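Long-range contact in thermophilic dibenzothiophene desulfurization enzyme C (Paenibacillus sp. A11-2, PDB 5XDC), which probably catalyses the FMNH2-dependent oxidation of dibenzothiophene by O2, through the sulfoxide to the sulfone, as a tetrameric flavin monooxygenase: residues B[45-59]-B[87-99]. Sequence-based numbering, arbitrary orientation.
Sequences ERDAIRRSGLLTLLI and LGHLFGYHFSNFA
His94 and Leu55 meet twice, once through a hydrogen bond and once through a ring face. His94 NE2 donates to Leu55 O at 2.9 Å; the approach at 120° to the C=O bond, within the carbonyl plane, uses a lone pair of the oxygen. The oxygen is tilted somewhat from the imidazole plane.

Traced outward, the Leu55 side chain first sets CB 3.5 Å from His94 NE2, beside the hydrogen bond. CG then stands anti to the carbonyl carbon (chi1 -62°), and from it the CD2 branch swings over the imidazole, 3.5 Å from the ring centroid and 5° off its normal, a CH-pi contact centred on the face. The same methyl reaches the Phe91 ring more loosely.

Three phenylalanines extend the contact along helix 85-104. Phe91 takes Ile49 CG2 and Leu54 CB at its edge, while Leu57 CD1 approaches its CZ obliquely. Phe95 turns its edge to a backbone carbonyl, CZ lying 3.2 Å from Leu54 O near the ring plane. Farther along, Leu58 CB comes within 3.6 Å of Phe98 CE2, and Ile59 CG1 approaches CE1 of that ring. At the other end, Leu87 CD1 packs against Glu45 CB at 3.5 Å. Arg46 lays NH1 beside the Leu90 methyls, but its NE is engaged by Asp164 in a salt bridge.

The contact thus joins helix 43-52 and the 53-59 segment after it, with its short 3-10 turn and type I turn, to helix 85-104 within the acyl-CoA dehydrogenase-like N-terminal domain; the latter helix also carries His89 of the indole pocket and the FMN-binding Tyr93. With NE2 donating to Leu55 O and ND1 accepting a hydrogen bond from the backbone N of Leu124, the buried imidazole is held at both nitrogens, a pattern consistent with a neutral ring protonated on NE2.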
ATOM      1  N   GLU B  45       6.462  20.407 -33.303  1.00 17.63           N
ATOM      2  CA  GLU B  45       7.360  19.913 -32.274  1.00 17.38           C
ATOM      3  C   GLU B  45       8.223  18.777 -32.808  1.00 15.79           C
ATOM      4  O   GLU B  45       9.407  18.676 -32.465  1.00 15.38           O
ATOM      5  CB  GLU B  45       6.535  19.468 -31.062  1.00 17.34           C
ATOM      6  CG  GLU B  45       5.894  20.614 -30.292  1.00 18.91           C
ATOM      7  CD  GLU B  45       4.723  21.265 -31.014  1.00 18.98           C
ATOM      8  OE1 GLU B  45       4.009  20.569 -31.777  1.00 18.94           O
ATOM      9  OE2 GLU B  45       4.511  22.485 -30.794  1.00 20.17           O
ATOM     10  N   ARG B  46       7.647  17.911 -33.644  1.00 15.03           N
ATOM     11  CA  ARG B  46       8.441  16.889 -34.309  1.00 13.79           C
ATOM     12  C   ARG B  46       9.532  17.530 -35.167  1.00 19.13           C
ATOM     13  O   ARG B  46      10.668  17.052 -35.193  1.00 16.10           O
ATOM     14  CB  ARG B  46       7.539  15.977 -35.146  1.00 16.50           C
ATOM     15  CG  ARG B  46       6.620  15.066 -34.304  1.00 16.86           C
ATOM     16  CD  ARG B  46       5.638  14.308 -35.175  1.00 17.68           C
ATOM     17  NE  ARG B  46       6.329  13.485 -36.163  1.00 16.21           N
ATOM     18  CZ  ARG B  46       6.775  12.247 -35.945  1.00 14.80           C
ATOM     19  NH1 ARG B  46       6.577  11.659 -34.767  1.00 17.82           N
ATOM     20  NH2 ARG B  46       7.421  11.589 -36.889  1.00 17.17           N
ATOM     21  N   ASP B  47       9.214  18.634 -35.847  1.00 18.48           N
ATOM     22  CA  ASP B  47      10.237  19.306 -36.651  1.00 18.10           C
ATOM     23  C   ASP B  47      11.301  19.962 -35.772  1.00 17.64           C
ATOM     24  O   ASP B  47      12.484  19.983 -36.132  1.00 18.48           O
ATOM     25  CB  ASP B  47       9.595  20.339 -37.582  1.00 17.44           C
ATOM     26  CG  ASP B  47       8.858  19.705 -38.763  1.00 18.50           C
ATOM     27  OD1 ASP B  47       9.047  18.503 -39.042  1.00 18.57           O
ATOM     28  OD2 ASP B  47       8.086  20.436 -39.439  1.00 23.34           O
ATOM     29  N   ALA B  48      10.921  20.493 -34.609  1.00 15.15           N
ATOM     30  CA  ALA B  48      11.931  21.000 -33.685  1.00 18.50           C
ATOM     31  C   ALA B  48      12.883  19.890 -33.255  1.00 17.27           C
ATOM     32  O   ALA B  48      14.093  20.112 -33.128  1.00 17.33           O
ATOM     33  CB  ALA B  48      11.273  21.641 -32.465  1.00 18.93           C
ATOM     34  N   ILE B  49      12.359  18.686 -33.019  1.00 17.81           N
ATOM     35  CA  ILE B  49      13.229  17.562 -32.691  1.00 15.05           C
ATOM     36  C   ILE B  49      14.136  17.237 -33.874  1.00 16.38           C
ATOM     37  O   ILE B  49      15.326  16.931 -33.702  1.00 16.94           O
ATOM     38  CB  ILE B  49      12.382  16.350 -32.250  1.00 14.33           C
ATOM     39  CG1 ILE B  49      11.711  16.662 -30.908  1.00 15.00           C
ATOM     40  CG2 ILE B  49      13.244  15.095 -32.170  1.00 18.28           C
ATOM     41  CD1 ILE B  49      10.729  15.594 -30.451  1.00 17.34           C
ATOM     42  N   ARG B  50      13.592  17.304 -35.093  1.00 17.68           N
ATOM     43  CA  ARG B  50      14.397  17.067 -36.285  1.00 15.29           C
ATOM     44  C   ARG B  50      15.563  18.048 -36.365  1.00 15.31           C
ATOM     45  O   ARG B  50      16.706  17.645 -36.605  1.00 18.33           O
ATOM     46  CB  ARG B  50      13.525  17.178 -37.536  1.00 14.80           C
ATOM     47  CG  ARG B  50      12.653  15.974 -37.830  1.00 16.86           C
ATOM     48  CD  ARG B  50      12.006  16.104 -39.218  1.00 18.29           C
ATOM     49  NE  ARG B  50      11.250  14.907 -39.584  1.00 16.41           N
ATOM     50  CZ  ARG B  50       9.943  14.712 -39.352  1.00 14.49           C
ATOM     51  NH1 ARG B  50       9.214  15.636 -38.742  1.00 16.52           N
ATOM     52  NH2 ARG B  50       9.366  13.579 -39.717  1.00 17.88           N
ATOM     53  N   ARG B  51      15.290  19.340 -36.152  1.00 17.89           N
ATOM     54  CA  ARG B  51      16.332  20.366 -36.251  1.00 18.34           C
ATOM     55  C   ARG B  51      17.382  20.230 -35.156  1.00 23.93           C
ATOM     56  O   ARG B  51      18.517  20.681 -35.342  1.00 21.72           O
ATOM     57  CB  ARG B  51      15.711  21.765 -36.191  1.00 20.36           C
ATOM     58  CG  ARG B  51      14.835  22.121 -37.377  1.00 29.44           C
ATOM     59  CD  ARG B  51      14.446  23.594 -37.375  1.00 32.15           C
ATOM     60  NE  ARG B  51      13.740  24.019 -36.167  1.00 35.09           N
ATOM     61  CZ  ARG B  51      12.420  23.967 -36.003  1.00 30.00           C
ATOM     62  NH1 ARG B  51      11.638  23.477 -36.954  1.00 28.93           N
ATOM     63  NH2 ARG B  51      11.882  24.399 -34.871  1.00 31.83           N
ATOM     64  N   SER B  52      17.036  19.591 -34.038  1.00 19.48           N
ATOM     65  CA  SER B  52      17.922  19.522 -32.882  1.00 19.09           C
ATOM     66  C   SER B  52      19.094  18.581 -33.098  1.00 16.37           C
ATOM     67  O   SER B  52      20.107  18.701 -32.396  1.00 17.45           O
ATOM     68  CB  SER B  52      17.131  19.064 -31.662  1.00 18.08           C
ATOM     69  OG  SER B  52      16.953  17.663 -31.700  1.00 17.85           O
ATOM     70  N   GLY B  53      18.982  17.641 -34.041  1.00 18.54           N
ATOM     71  CA  GLY B  53      19.987  16.617 -34.229  1.00 18.25           C
ATOM     72  C   GLY B  53      19.871  15.409 -33.316  1.00 14.11           C
ATOM     73  O   GLY B  53      20.505  14.386 -33.589  1.00 16.45           O
ATOM     74  N   LEU B  54      19.041  15.459 -32.267  1.00 15.22           N
ATOM     75  CA  LEU B  54      19.033  14.375 -31.294  1.00 15.30           C
ATOM     76  C   LEU B  54      18.509  13.050 -31.852  1.00 13.15           C
ATOM     77  O   LEU B  54      18.817  11.995 -31.288  1.00 15.14           O
ATOM     78  CB  LEU B  54      18.219  14.777 -30.059  1.00 16.10           C
ATOM     79  CG  LEU B  54      18.749  15.971 -29.261  1.00 15.66           C
ATOM     80  CD1 LEU B  54      17.890  16.168 -28.010  1.00 19.07           C
ATOM     81  CD2 LEU B  54      20.215  15.806 -28.891  1.00 20.46           C
ATOM     82  N   LEU B  55      17.754  13.051 -32.955  1.00 14.76           N
ATOM     83  CA  LEU B  55      17.336  11.774 -33.529  1.00 15.86           C
ATOM     84  C   LEU B  55      18.534  10.943 -33.976  1.00 13.75           C
ATOM     85  O   LEU B  55      18.409   9.724 -34.137  1.00 15.27           O
ATOM     86  CB  LEU B  55      16.375  11.989 -34.703  1.00 15.25           C
ATOM     87  CG  LEU B  55      15.051  12.697 -34.379  1.00 17.23           C
ATOM     88  CD1 LEU B  55      14.308  13.196 -35.631  1.00 17.69           C
ATOM     89  CD2 LEU B  55      14.121  11.789 -33.569  1.00 14.10           C
ATOM     90  N   THR B  56      19.699  11.573 -34.162  1.00 16.26           N
ATOM     91  CA  THR B  56      20.908  10.879 -34.575  1.00 17.32           C
ATOM     92  C   THR B  56      21.804  10.510 -33.393  1.00 18.83           C
ATOM     93  O   THR B  56      22.973  10.180 -33.597  1.00 17.02           O
ATOM     94  CB  THR B  56      21.704  11.735 -35.572  1.00 15.78           C
ATOM     95  OG1 THR B  56      22.325  12.827 -34.893  1.00 15.54           O
ATOM     96  CG2 THR B  56      20.806  12.297 -36.668  1.00 17.28           C
ATOM     97  N   LEU B  57      21.273  10.541 -32.160  1.00 16.37           N
ATOM     98  CA  LEU B  57      22.102  10.325 -30.970  1.00 16.41           C
ATOM     99  C   LEU B  57      22.941   9.060 -31.054  1.00 16.69           C
ATOM    100  O   LEU B  57      24.099   9.053 -30.619  1.00 16.90           O
ATOM    101  CB  LEU B  57      21.229  10.283 -29.705  1.00 14.28           C
ATOM    102  CG  LEU B  57      20.989  11.645 -29.048  1.00 17.14           C
ATOM    103  CD1 LEU B  57      19.821  11.602 -28.055  1.00 17.08           C
ATOM    104  CD2 LEU B  57      22.259  12.110 -28.323  1.00 19.37           C
ATOM    105  N   LEU B  58      22.378   7.965 -31.556  1.00 14.66           N
ATOM    106  CA  LEU B  58      23.052   6.672 -31.514  1.00 15.66           C
ATOM    107  C   LEU B  58      23.766   6.321 -32.815  1.00 17.43           C
ATOM    108  O   LEU B  58      24.430   5.279 -32.873  1.00 22.08           O
ATOM    109  CB  LEU B  58      22.064   5.552 -31.162  1.00 16.12           C
ATOM    110  CG  LEU B  58      21.485   5.587 -29.744  1.00 15.85           C
ATOM    111  CD1 LEU B  58      20.391   4.538 -29.601  1.00 16.91           C
ATOM    112  CD2 LEU B  58      22.566   5.374 -28.696  1.00 17.64           C
ATOM    113  N   ILE B  59      23.631   7.134 -33.856  1.00 14.82           N
ATOM    114  CA  ILE B  59      24.382   6.906 -35.088  1.00 15.78           C
ATOM    115  C   ILE B  59      25.823   7.336 -34.831  1.00 14.47           C
ATOM    116  O   ILE B  59      26.062   8.392 -34.244  1.00 17.46           O
ATOM    117  CB  ILE B  59      23.756   7.679 -36.259  1.00 17.11           C
ATOM    118  CG1 ILE B  59      22.370   7.112 -36.600  1.00 16.34           C
ATOM    119  CG2 ILE B  59      24.648   7.633 -37.518  1.00 15.24           C
ATOM    120  CD1 ILE B  59      21.585   7.989 -37.564  1.00 17.58           C
ATOM    121  N   LEU B  87       5.368  13.590 -26.777  1.00 13.97           N
ATOM    122  CA  LEU B  87       6.629  13.842 -27.460  1.00 13.86           C
ATOM    123  C   LEU B  87       7.746  12.972 -26.890  1.00 15.08           C
ATOM    124  O   LEU B  87       8.579  12.466 -27.643  1.00 14.19           O
ATOM    125  CB  LEU B  87       6.984  15.321 -27.388  1.00 13.85           C
ATOM    126  CG  LEU B  87       6.148  16.208 -28.320  1.00 19.44           C
ATOM    127  CD1 LEU B  87       6.321  17.687 -28.000  1.00 26.33           C
ATOM    128  CD2 LEU B  87       6.520  15.934 -29.773  1.00 20.65           C
ATOM    129  N   GLY B  88       7.765  12.750 -25.573  1.00 14.95           N
ATOM    130  CA  GLY B  88       8.711  11.788 -25.024  1.00 13.35           C
ATOM    131  C   GLY B  88       8.516  10.393 -25.593  1.00 12.77           C
ATOM    132  O   GLY B  88       9.481   9.707 -25.943  1.00 13.00           O
ATOM    133  N   HIS B  89       7.259   9.952 -25.689  1.00 12.39           N
ATOM    134  CA  HIS B  89       6.929   8.667 -26.292  1.00 11.86           C
ATOM    135  C   HIS B  89       7.389   8.605 -27.750  1.00 10.32           C
ATOM    136  O   HIS B  89       8.038   7.642 -28.166  1.00 13.34           O
ATOM    137  CB  HIS B  89       5.420   8.463 -26.146  1.00 16.46           C
ATOM    138  CG  HIS B  89       4.843   7.356 -26.958  1.00 18.98           C
ATOM    139  ND1 HIS B  89       4.029   6.397 -26.399  1.00 32.06           N
ATOM    140  CD2 HIS B  89       4.855   7.109 -28.289  1.00 18.23           C
ATOM    141  CE1 HIS B  89       3.611   5.572 -27.342  1.00 34.20           C
ATOM    142  NE2 HIS B  89       4.108   5.976 -28.497  1.00 24.14           N
ATOM    143  N   LEU B  90       7.076   9.633 -28.536  1.00 12.39           N
ATOM    144  CA  LEU B  90       7.464   9.613 -29.945  1.00 11.64           C
ATOM    145  C   LEU B  90       8.977   9.542 -30.077  1.00 11.88           C
ATOM    146  O   LEU B  90       9.512   8.744 -30.854  1.00 12.55           O
ATOM    147  CB  LEU B  90       6.922  10.849 -30.663  1.00 14.61           C
ATOM    148  CG  LEU B  90       5.414  10.922 -30.889  1.00 14.17           C
ATOM    149  CD1 LEU B  90       5.020  12.305 -31.344  1.00 14.58           C
ATOM    150  CD2 LEU B  90       4.997   9.854 -31.888  1.00 15.10           C
ATOM    151  N   PHE B  91       9.667  10.378 -29.313  1.00 13.74           N
ATOM    152  CA  PHE B  91      11.125  10.407 -29.293  1.00 14.23           C
ATOM    153  C   PHE B  91      11.692   9.061 -28.833  1.00 14.26           C
ATOM    154  O   PHE B  91      12.547   8.467 -29.501  1.00 14.83           O
ATOM    155  CB  PHE B  91      11.535  11.573 -28.391  1.00 13.55           C
ATOM    156  CG  PHE B  91      13.018  11.827 -28.296  1.00 13.06           C
ATOM    157  CD1 PHE B  91      13.698  12.462 -29.321  1.00 15.84           C
ATOM    158  CD2 PHE B  91      13.705  11.496 -27.142  1.00 13.95           C
ATOM    159  CE1 PHE B  91      15.047  12.719 -29.217  1.00 18.67           C
ATOM    160  CE2 PHE B  91      15.072  11.755 -27.030  1.00 18.58           C
ATOM    161  CZ  PHE B  91      15.731  12.386 -28.066  1.00 17.14           C
ATOM    162  N   GLY B  92      11.168   8.518 -27.730  1.00 11.70           N
ATOM    163  CA  GLY B  92      11.641   7.221 -27.255  1.00 12.94           C
ATOM    164  C   GLY B  92      11.412   6.096 -28.253  1.00 13.43           C
ATOM    165  O   GLY B  92      12.295   5.260 -28.479  1.00 13.86           O
ATOM    166  N   TYR B  93      10.215   6.049 -28.863  1.00 11.16           N
ATOM    167  CA  TYR B  93       9.901   4.986 -29.806  1.00 12.59           C
ATOM    168  C   TYR B  93      10.788   5.063 -31.038  1.00 14.33           C
ATOM    169  O   TYR B  93      11.107   4.033 -31.636  1.00 12.76           O
ATOM    170  CB  TYR B  93       8.444   5.067 -30.241  1.00 14.39           C
ATOM    171  CG  TYR B  93       7.492   4.229 -29.448  1.00 23.75           C
ATOM    172  CD1 TYR B  93       7.040   4.645 -28.199  1.00 25.54           C
ATOM    173  CD2 TYR B  93       7.009   3.040 -29.958  1.00 22.59           C
ATOM    174  CE1 TYR B  93       6.142   3.884 -27.468  1.00 24.89           C
ATOM    175  CE2 TYR B  93       6.096   2.262 -29.234  1.00 25.11           C
ATOM    176  CZ  TYR B  93       5.668   2.691 -27.985  1.00 24.94           C
ATOM    177  OH  TYR B  93       4.766   1.947 -27.235  1.00 23.50           O
ATOM    178  N   HIS B  94      11.166   6.271 -31.441  1.00 15.36           N
ATOM    179  CA  HIS B  94      12.139   6.421 -32.516  1.00 13.48           C
ATOM    180  C   HIS B  94      13.395   5.607 -32.221  1.00 14.88           C
ATOM    181  O   HIS B  94      13.898   4.895 -33.092  1.00 13.86           O
ATOM    182  CB  HIS B  94      12.463   7.894 -32.703  1.00 13.17           C
ATOM    183  CG  HIS B  94      13.702   8.153 -33.502  1.00 13.23           C
ATOM    184  ND1 HIS B  94      13.693   8.287 -34.875  1.00 14.60           N
ATOM    185  CD2 HIS B  94      14.986   8.330 -33.112  1.00 14.21           C
ATOM    186  CE1 HIS B  94      14.925   8.516 -35.298  1.00 15.68           C
ATOM    187  NE2 HIS B  94      15.729   8.542 -34.249  1.00 16.15           N
ATOM    188  N   PHE B  95      13.891   5.667 -30.983  1.00 13.83           N
ATOM    189  CA  PHE B  95      15.083   4.890 -30.649  1.00 14.30           C
ATOM    190  C   PHE B  95      14.798   3.400 -30.505  1.00 13.99           C
ATOM    191  O   PHE B  95      15.687   2.582 -30.765  1.00 14.28           O
ATOM    192  CB  PHE B  95      15.741   5.462 -29.390  1.00 14.10           C
ATOM    193  CG  PHE B  95      16.315   6.825 -29.617  1.00 13.30           C
ATOM    194  CD1 PHE B  95      17.459   6.988 -30.381  1.00 15.78           C
ATOM    195  CD2 PHE B  95      15.658   7.948 -29.172  1.00 12.56           C
ATOM    196  CE1 PHE B  95      17.958   8.248 -30.623  1.00 13.74           C
ATOM    197  CE2 PHE B  95      16.144   9.203 -29.419  1.00 18.61           C
ATOM    198  CZ  PHE B  95      17.309   9.358 -30.155  1.00 16.34           C
ATOM    199  N   SER B  96      13.585   3.003 -30.104  1.00 14.53           N
ATOM    200  CA  SER B  96      13.228   1.591 -30.179  1.00 13.24           C
ATOM    201  C   SER B  96      13.272   1.102 -31.617  1.00 11.94           C
ATOM    202  O   SER B  96      13.830   0.039 -31.908  1.00 12.59           O
ATOM    203  CB  SER B  96      11.839   1.350 -29.580  1.00 12.44           C
ATOM    204  OG  SER B  96      11.408   0.025 -29.821  1.00 12.88           O
ATOM    205  N   ASN B  97      12.706   1.887 -32.537  1.00 12.28           N
ATOM    206  CA  ASN B  97      12.730   1.529 -33.949  1.00 14.40           C
ATOM    207  C   ASN B  97      14.162   1.491 -34.468  1.00 13.15           C
ATOM    208  O   ASN B  97      14.558   0.544 -35.161  1.00 13.11           O
ATOM    209  CB  ASN B  97      11.900   2.524 -34.759  1.00 12.20           C
ATOM    210  CG  ASN B  97      10.423   2.547 -34.343  1.00 14.89           C
ATOM    211  OD1 ASN B  97       9.886   1.545 -33.882  1.00 17.59           O
ATOM    212  ND2 ASN B  97       9.781   3.688 -34.513  1.00 13.45           N
ATOM    213  N   PHE B  98      14.951   2.495 -34.106  1.00 13.91           N
ATOM    214  CA  PHE B  98      16.351   2.530 -34.504  1.00 14.33           C
ATOM    215  C   PHE B  98      17.105   1.319 -33.975  1.00 15.89           C
ATOM    216  O   PHE B  98      17.897   0.709 -34.697  1.00 14.08           O
ATOM    217  CB  PHE B  98      17.002   3.811 -34.006  1.00 14.53           C
ATOM    218  CG  PHE B  98      18.454   3.872 -34.329  1.00 16.20           C
ATOM    219  CD1 PHE B  98      18.867   4.349 -35.557  1.00 18.10           C
ATOM    220  CD2 PHE B  98      19.399   3.382 -33.447  1.00 16.55           C
ATOM    221  CE1 PHE B  98      20.204   4.377 -35.889  1.00 18.52           C
ATOM    222  CE2 PHE B  98      20.756   3.408 -33.790  1.00 19.98           C
ATOM    223  CZ  PHE B  98      21.140   3.905 -35.003  1.00 17.05           C
ATOM    224  N   ALA B  99      16.879   0.959 -32.713  1.00 13.48           N
ATOM    225  CA  ALA B  99      17.553  -0.203 -32.152  1.00 14.19           C
ATOM    226  C   ALA B  99      17.253  -1.458 -32.951  1.00 15.49           C
ATOM    227  O   ALA B  99      18.150  -2.267 -33.205  1.00 14.32           O
ATOM    228  CB  ALA B  99      17.156  -0.391 -30.690  1.00 13.10           C
TER